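Local structure of hydroxyethylphosphonate dioxygenase (Streptomyces albus, 6B9R) at residues E125-L130 with A201-L206; S316-P321 with Y328-L333. The protein probably uses iron and dioxygen to cleave the carbon–carbon bond of bound 2-hydroxyethylphosphonate, giving hydroxymethylphosphonate and formate. All coordinates share one frame; numbering follows the deposited sequence.

How the interactions relate
Both contacts pair antiparallel strands, but in two different sheets of the chain. Interaction 1 joins strands distant in sequence and lies at the active site: the Ile127 side chain is about 3 Å from the bound 2-hydroxyethylphosphonate and that of Ala205 about 6 Å from the iron. Interaction 2 is a local hairpin at the edge of the other sheet, facing the second subunit. The centres of interaction 1 and interaction 2 are about 24 Å apart, and the nearest atoms of interactions 1 and 2 are about 8 Å apart, without touching. Strand 152-158 links them: Tyr156 bonds through its backbone to Leu204 of interaction 1 and receives the side chain of Leu333 from interaction 2.

Interaction 1 of 2, residues E125-L130 with A201-L206; sequences EWISML and AYILAL
Ile127 and Ile203 face each other as an antiparallel hydrogen-bonded pair: Ile127 N donates to Ile203 O at 3.0 Å, and Ile203 N to Ile127 O at 2.9 Å. Glu125 and Ala205 exchange bonds in the same way, but less evenly. Ala205 N sits 2.8 Å from Glu125 O, nearly in line with that carbonyl, whereas Glu125 N approaches Ala205 O from above the carbonyl plane, 37° out of it. A fifth bond, Met129 N to Ala201 O at 3.0 Å, continues the pairing. Ile203 O also receives a CA-H...O contact from Trp126 CA, 3.5 Å away. Trp126 and Ser128 turn their backbone groups away from this pairing, to Arg112 and Glu110, and Tyr202 and Leu204 theirs to Val158 and Tyr156.

On the sheet face bearing Trp126, Ser128, Tyr202 and Leu204, Trp126 brings NE1 over one face of the Tyr202 ring, 3.4 Å from Tyr202 CD2. The side chains cross at about a right angle, the five-membered ring inclined 33° to the phenol. Having CG anti to the backbone N (chi1 175°) carries this broad indole across to the neighbouring strand. On the face of Ile127, Ile203 and Ala205, apolar side chains pack together, and Ile127 also touches the bound 2-hydroxyethylphosphonate. Ile127 CD1 rests 3.8 Å from Ala205 CB, and the doubly bent Met129 chain lays its CE methyl 3.9 Å from Ile203 CG1. Glu125, by contrast, sends its carboxylate away, OE1 forming a salt bridge with Arg99.

Strand 123-129 lies between strands 106-113 and 202-208 of an antiparallel sheet, as in a cupin barrel. Strand 152-158 flanks 202-208 on its far side, Met129 and Ile203 pack on Phe192 of strand 190-194, and Trp126 and Leu204 reach Tyr368 of strand 364-369.

Interaction 2 of 2, residues S316-P321 with Y328-L333; sequences SRWSYP and YRFTQL
Strands 317-320 and 328-332 run antiparallel, their axes 4.6 Å apart, with reciprocal backbone bonds at Trp318–Phe330 and Tyr320–Tyr328 and a further one from Gln332 N to Ser316 O; the shortest, Phe330 N to Trp318 O at 2.7 Å, is almost collinear with the carbonyl. Trp318 takes chi1 69°, placing CG between its backbone N and carbonyl carbon, and this brings the indole face against Phe330 CB, with NE1 near the edge of the Phe330 ring. Phe330 CB stands 3.9 Å from the centroid of the six-membered ring of Trp318, a CH-pi contact. Gln332 CB meets the indole at its edge, while Tyr320 CB lies obliquely against Phe330 CE2.

On the opposite sheet face, Thr331 lies alongside the extended Arg317 chain. One water is held by both side chains, 3.0 Å from Arg317 NE and 2.7 Å from Thr331 OG1. Arg329 NH1 comes within 4.2 Å of Arg317 NE; the two like charges are probably eased by separate partners, Asp348 for Arg329 and the Gly312 and Arg313 carbonyls for Arg317.

With an alanine at Trp318, Phe330 CB would probably lose its aromatic cover, and Leu250 O of the second subunit its indole N-H donor. Trp318 also meets Arg259 of that subunit in a cation-pi contact. The two strands form a beta hairpin at the edge of the sheet within this chain, and its face with Trp318, Tyr320 and Phe330 packs against the second subunit.

Interaction 1 of 2, residues E125-L130 with A201-L206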
loop_
_atom_site.group_PDB
_atom_site.type_symbol
_atom_site.label_atom_id
_atom_site.label_comp_id
_atom_site.label_asym_id
_atom_site.label_seq_id
_atom_site.Cartn_x
_atom_site.Cartn_y
_atom_site.Cartn_z
ATOM N N GLU A 125 -19.446 11.681 -7.435
ATOM C CA GLU A 125 -20.850 12.053 -7.447
ATOM C C GLU A 125 -21.015 13.368 -8.194
ATOM O O GLU A 125 -20.236 14.305 -7.994
ATOM C CB GLU A 125 -21.413 12.175 -6.017
ATOM C CG GLU A 125 -21.292 10.899 -5.185
ATOM C CD GLU A 125 -22.385 9.887 -5.489
ATOM O OE1 GLU A 125 -23.563 10.187 -5.217
ATOM O OE2 GLU A 125 -22.058 8.792 -5.999
ATOM N N TRP A 126 -21.991 13.395 -9.095
ATOM C CA TRP A 126 -22.583 14.629 -9.580
ATOM C C TRP A 126 -23.493 15.158 -8.481
ATOM O O TRP A 126 -24.287 14.398 -7.922
ATOM C CB TRP A 126 -23.366 14.328 -10.859
ATOM C CG TRP A 126 -24.157 15.447 -11.481
ATOM C CD1 TRP A 126 -23.797 16.199 -12.565
ATOM C CD2 TRP A 126 -25.465 15.905 -11.091
ATOM N NE1 TRP A 126 -24.791 17.107 -12.860
ATOM C CE2 TRP A 126 -25.822 16.948 -11.972
ATOM C CE3 TRP A 126 -26.357 15.547 -10.072
ATOM C CZ2 TRP A 126 -27.036 17.633 -11.868
ATOM C CZ3 TRP A 126 -27.570 16.225 -9.972
ATOM C CH2 TRP A 126 -27.895 17.253 -10.867
ATOM N N ILE A 127 -23.365 16.443 -8.133
ATOM C CA ILE A 127 -24.154 16.990 -7.031
ATOM C C ILE A 127 -24.607 18.397 -7.398
ATOM O O ILE A 127 -23.776 19.283 -7.618
ATOM C CB ILE A 127 -23.384 17.017 -5.697
ATOM C CG1 ILE A 127 -22.767 15.640 -5.387
ATOM C CG2 ILE A 127 -24.327 17.461 -4.579
ATOM C CD1 ILE A 127 -21.876 15.622 -4.169
ATOM N N SER A 128 -25.920 18.610 -7.455
ATOM C CA SER A 128 -26.441 19.939 -7.734
ATOM C C SER A 128 -26.670 20.686 -6.430
ATOM O O SER A 128 -27.172 20.124 -5.455
ATOM C CB SER A 128 -27.743 19.876 -8.531
ATOM O OG SER A 128 -28.783 19.349 -7.743
ATOM N N MET A 129 -26.302 21.964 -6.420
ATOM C CA MET A 129 -26.559 22.811 -5.266
ATOM C C MET A 129 -28.014 23.255 -5.294
ATOM O O MET A 129 -28.437 23.943 -6.230
ATOM C CB MET A 129 -25.620 24.013 -5.273
ATOM C CG MET A 129 -24.219 23.719 -4.760
ATOM S SD MET A 129 -23.249 22.662 -5.861
ATOM C CE MET A 129 -23.316 21.088 -4.994
ATOM N N LEU A 130 -28.784 22.858 -4.282
ATOM C CA LEU A 130 -30.189 23.237 -4.209
ATOM C C LEU A 130 -30.447 24.398 -3.258
ATOM O O LEU A 130 -31.578 24.888 -3.204
ATOM C CB LEU A 130 -31.045 22.038 -3.781
ATOM C CG LEU A 130 -30.859 20.742 -4.566
ATOM C CD1 LEU A 130 -31.724 19.618 -3.971
ATOM C CD2 LEU A 130 -31.157 20.964 -6.044
ATOM N N ALA A 201 -26.086 25.103 -11.347
ATOM C CA ALA A 201 -25.032 25.224 -10.341
ATOM C C ALA A 201 -24.817 23.844 -9.745
ATOM O O ALA A 201 -25.667 23.362 -8.990
ATOM C CB ALA A 201 -25.401 26.239 -9.258
ATOM N N TYR A 202 -23.708 23.200 -10.104
ATOM C CA TYR A 202 -23.457 21.848 -9.626
ATOM C C TYR A 202 -21.959 21.581 -9.637
ATOM O O TYR A 202 -21.164 22.395 -10.109
ATOM C CB TYR A 202 -24.224 20.815 -10.455
ATOM C CG TYR A 202 -23.875 20.742 -11.931
ATOM C CD1 TYR A 202 -24.531 21.538 -12.862
ATOM C CD2 TYR A 202 -22.920 19.848 -12.394
ATOM C CE1 TYR A 202 -24.229 21.463 -14.209
ATOM C CE2 TYR A 202 -22.610 19.768 -13.743
ATOM C CZ TYR A 202 -23.267 20.578 -14.645
ATOM O OH TYR A 202 -22.970 20.498 -15.992
ATOM N N ILE A 203 -21.577 20.433 -9.068
ATOM C CA ILE A 203 -20.183 20.026 -9.006
ATOM C C ILE A 203 -20.066 18.572 -9.440
ATOM O O ILE A 203 -21.012 17.789 -9.360
ATOM C CB ILE A 203 -19.570 20.200 -7.599
ATOM C CG1 ILE A 203 -20.243 19.259 -6.582
ATOM C CG2 ILE A 203 -19.620 21.670 -7.151
ATOM C CD1 ILE A 203 -19.739 19.451 -5.163
ATOM N N LEU A 204 -18.882 18.229 -9.912
ATOM C CA LEU A 204 -18.445 16.840 -9.989
ATOM C C LEU A 204 -17.523 16.663 -8.795
ATOM O O LEU A 204 -16.379 17.125 -8.810
ATOM C CB LEU A 204 -17.756 16.529 -11.315
ATOM C CG LEU A 204 -18.661 16.217 -12.523
ATOM C CD1 LEU A 204 -19.434 14.914 -12.322
ATOM C CD2 LEU A 204 -19.630 17.352 -12.829
ATOM N N ALA A 205 -18.057 16.043 -7.740
ATOM C CA ALA A 205 -17.340 15.771 -6.490
ATOM C C ALA A 205 -16.712 14.390 -6.612
ATOM O O ALA A 205 -17.365 13.374 -6.351
ATOM C CB ALA A 205 -18.289 15.849 -5.294
ATOM N N LEU A 206 -15.451 14.349 -7.040
ATOM C CA LEU A 206 -14.765 13.100 -7.324
ATOM C C LEU A 206 -13.917 12.733 -6.107
ATOM O O LEU A 206 -12.721 13.028 -6.026
ATOM C CB LEU A 206 -13.919 13.240 -8.602
ATOM C CG LEU A 206 -14.601 13.897 -9.820
ATOM C CD1 LEU A 206 -13.711 13.834 -11.068
ATOM C CD2 LEU A 206 -15.969 13.280 -10.104
#

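Interaction 2 of 2, residues S316-P321 with Y328-L333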
loop_
_atom_site.group_PDB
_atom_site.type_symbol
_atom_site.label_atom_id
_atom_site.label_comp_id
_atom_site.label_asym_id
_atom_site.label_seq_id
_atom_site.Cartn_x
_atom_site.Cartn_y
_atom_site.Cartn_z
ATOM N N SER A 316 -2.538 25.951 -15.984
ATOM C CA SER A 316 -1.632 25.635 -17.089
ATOM C C SER A 316 -2.389 24.976 -18.234
ATOM O O SER A 316 -3.257 24.126 -18.017
ATOM C CB SER A 316 -0.513 24.692 -16.624
ATOM O OG SER A 316 0.429 25.343 -15.789
ATOM N N ARG A 317 -2.045 25.355 -19.469
ATOM C CA ARG A 317 -2.705 24.819 -20.655
ATOM C C ARG A 317 -1.662 24.392 -21.671
ATOM O O ARG A 317 -0.656 25.083 -21.859
ATOM C CB ARG A 317 -3.638 25.849 -21.292
ATOM C CG ARG A 317 -4.909 26.100 -20.508
ATOM C CD ARG A 317 -5.600 27.357 -21.028
ATOM N NE ARG A 317 -6.884 27.542 -20.372
ATOM C CZ ARG A 317 -7.050 28.236 -19.251
ATOM N NH1 ARG A 317 -6.010 28.808 -18.675
ATOM N NH2 ARG A 317 -8.255 28.359 -18.708
ATOM N N TRP A 318 -1.894 23.250 -22.320
ATOM C CA TRP A 318 -0.990 22.803 -23.369
ATOM C C TRP A 318 -1.730 21.834 -24.279
ATOM O O TRP A 318 -2.823 21.360 -23.964
ATOM C CB TRP A 318 0.287 22.168 -22.799
ATOM C CG TRP A 318 0.107 20.841 -22.105
ATOM C CD1 TRP A 318 0.461 19.616 -22.593
ATOM C CD2 TRP A 318 -0.437 20.611 -20.795
ATOM N NE1 TRP A 318 0.164 18.640 -21.671
ATOM C CE2 TRP A 318 -0.395 19.223 -20.564
ATOM C CE3 TRP A 318 -0.980 21.444 -19.808
ATOM C CZ2 TRP A 318 -0.858 18.642 -19.377
ATOM C CZ3 TRP A 318 -1.441 20.878 -18.633
ATOM C CH2 TRP A 318 -1.375 19.476 -18.425
ATOM N N SER A 319 -1.119 21.570 -25.426
ATOM C CA SER A 319 -1.725 20.792 -26.495
ATOM C C SER A 319 -1.013 19.458 -26.644
ATOM O O SER A 319 0.178 19.329 -26.347
ATOM C CB SER A 319 -1.671 21.544 -27.823
ATOM O OG SER A 319 -2.609 22.585 -27.822
ATOM N N TYR A 320 -1.754 18.469 -27.126
ATOM C CA TYR A 320 -1.210 17.125 -27.288
ATOM C C TYR A 320 -1.593 16.602 -28.666
ATOM O O TYR A 320 -2.773 16.662 -29.038
ATOM C CB TYR A 320 -1.725 16.177 -26.191
ATOM C CG TYR A 320 -1.081 14.813 -26.268
ATOM C CD1 TYR A 320 -1.576 13.840 -27.121
ATOM C CD2 TYR A 320 0.044 14.517 -25.514
ATOM C CE1 TYR A 320 -0.971 12.593 -27.217
ATOM C CE2 TYR A 320 0.656 13.271 -25.597
ATOM C CZ TYR A 320 0.145 12.318 -26.449
ATOM O OH TYR A 320 0.755 11.087 -26.530
ATOM N N PRO A 321 -0.643 16.044 -29.438
ATOM C CA PRO A 321 0.740 15.798 -29.009
ATOM C C PRO A 321 1.619 17.034 -29.105
ATOM O O PRO A 321 2.766 17.018 -28.681
ATOM C CB PRO A 321 1.219 14.724 -29.980
ATOM C CG PRO A 321 0.450 15.010 -31.234
ATOM C CD PRO A 321 -0.900 15.523 -30.792
ATOM N N TYR A 328 -5.713 17.202 -28.670
ATOM C CA TYR A 328 -6.360 17.538 -27.413
ATOM C C TYR A 328 -5.718 18.798 -26.872
ATOM O O TYR A 328 -4.534 19.055 -27.108
ATOM C CB TYR A 328 -6.199 16.428 -26.341
ATOM C CG TYR A 328 -6.400 15.032 -26.865
ATOM C CD1 TYR A 328 -7.635 14.626 -27.344
ATOM C CD2 TYR A 328 -5.355 14.117 -26.875
ATOM C CE1 TYR A 328 -7.819 13.338 -27.835
ATOM C CE2 TYR A 328 -5.531 12.829 -27.342
ATOM C CZ TYR A 328 -6.766 12.443 -27.810
ATOM O OH TYR A 328 -6.941 11.171 -28.286
ATOM N N ARG A 329 -6.491 19.562 -26.111
ATOM C CA ARG A 329 -5.939 20.671 -25.343
ATOM C C ARG A 329 -6.236 20.383 -23.883
ATOM O O ARG A 329 -7.398 20.186 -23.511
ATOM C CB ARG A 329 -6.526 22.015 -25.785
ATOM C CG ARG A 329 -5.657 23.219 -25.393
ATOM C CD ARG A 329 -5.892 23.632 -23.945
ATOM N NE ARG A 329 -7.286 24.018 -23.732
ATOM C CZ ARG A 329 -7.784 25.236 -23.932
ATOM N NH1 ARG A 329 -7.009 26.243 -24.349
ATOM N NH2 ARG A 329 -9.072 25.453 -23.702
ATOM N N PHE A 330 -5.191 20.313 -23.069
ATOM C CA PHE A 330 -5.346 19.982 -21.660
ATOM C C PHE A 330 -5.266 21.238 -20.808
ATOM O O PHE A 330 -4.492 22.151 -21.110
ATOM C CB PHE A 330 -4.269 19.008 -21.189
ATOM C CG PHE A 330 -4.262 17.684 -21.899
ATOM C CD1 PHE A 330 -5.379 16.859 -21.901
ATOM C CD2 PHE A 330 -3.106 17.233 -22.513
ATOM C CE1 PHE A 330 -5.342 15.613 -22.538
ATOM C CE2 PHE A 330 -3.068 15.994 -23.145
ATOM C CZ PHE A 330 -4.192 15.191 -23.160
ATOM N N THR A 331 -6.048 21.257 -19.725
ATOM C CA THR A 331 -5.963 22.271 -18.685
ATOM C C THR A 331 -5.732 21.555 -17.360
ATOM O O THR A 331 -6.469 20.620 -17.023
ATOM C CB THR A 331 -7.239 23.118 -18.618
ATOM O OG1 THR A 331 -7.465 23.762 -19.881
ATOM C CG2 THR A 331 -7.110 24.198 -17.546
ATOM N N GLN A 332 -4.705 21.977 -16.624
ATOM C CA GLN A 332 -4.349 21.330 -15.362
ATOM C C GLN A 332 -5.241 21.852 -14.240
ATOM O O GLN A 332 -5.303 23.064 -14.000
ATOM C CB GLN A 332 -2.873 21.574 -15.040
ATOM C CG GLN A 332 -2.428 21.102 -13.643
ATOM C CD GLN A 332 -1.037 21.618 -13.259
ATOM O OE1 GLN A 332 -0.111 21.611 -14.073
ATOM N NE2 GLN A 332 -0.895 22.083 -12.016
ATOM N N LEU A 333 -5.943 20.942 -13.563
ATOM C CA LEU A 333 -6.848 21.317 -12.495
ATOM C C LEU A 333 -6.175 21.052 -11.148
ATOM O O LEU A 333 -4.987 20.720 -11.073
ATOM C CB LEU A 333 -8.187 20.583 -12.665
ATOM C CG LEU A 333 -8.744 20.667 -14.096
ATOM C CD1 LEU A 333 -10.008 19.809 -14.247
ATOM C CD2 LEU A 333 -9.011 22.132 -14.473
HETATM O O HOH W 1 -2.555 24.589 -13.552
HETATM O O HOH W 2 -9.249 25.729 -20.145
#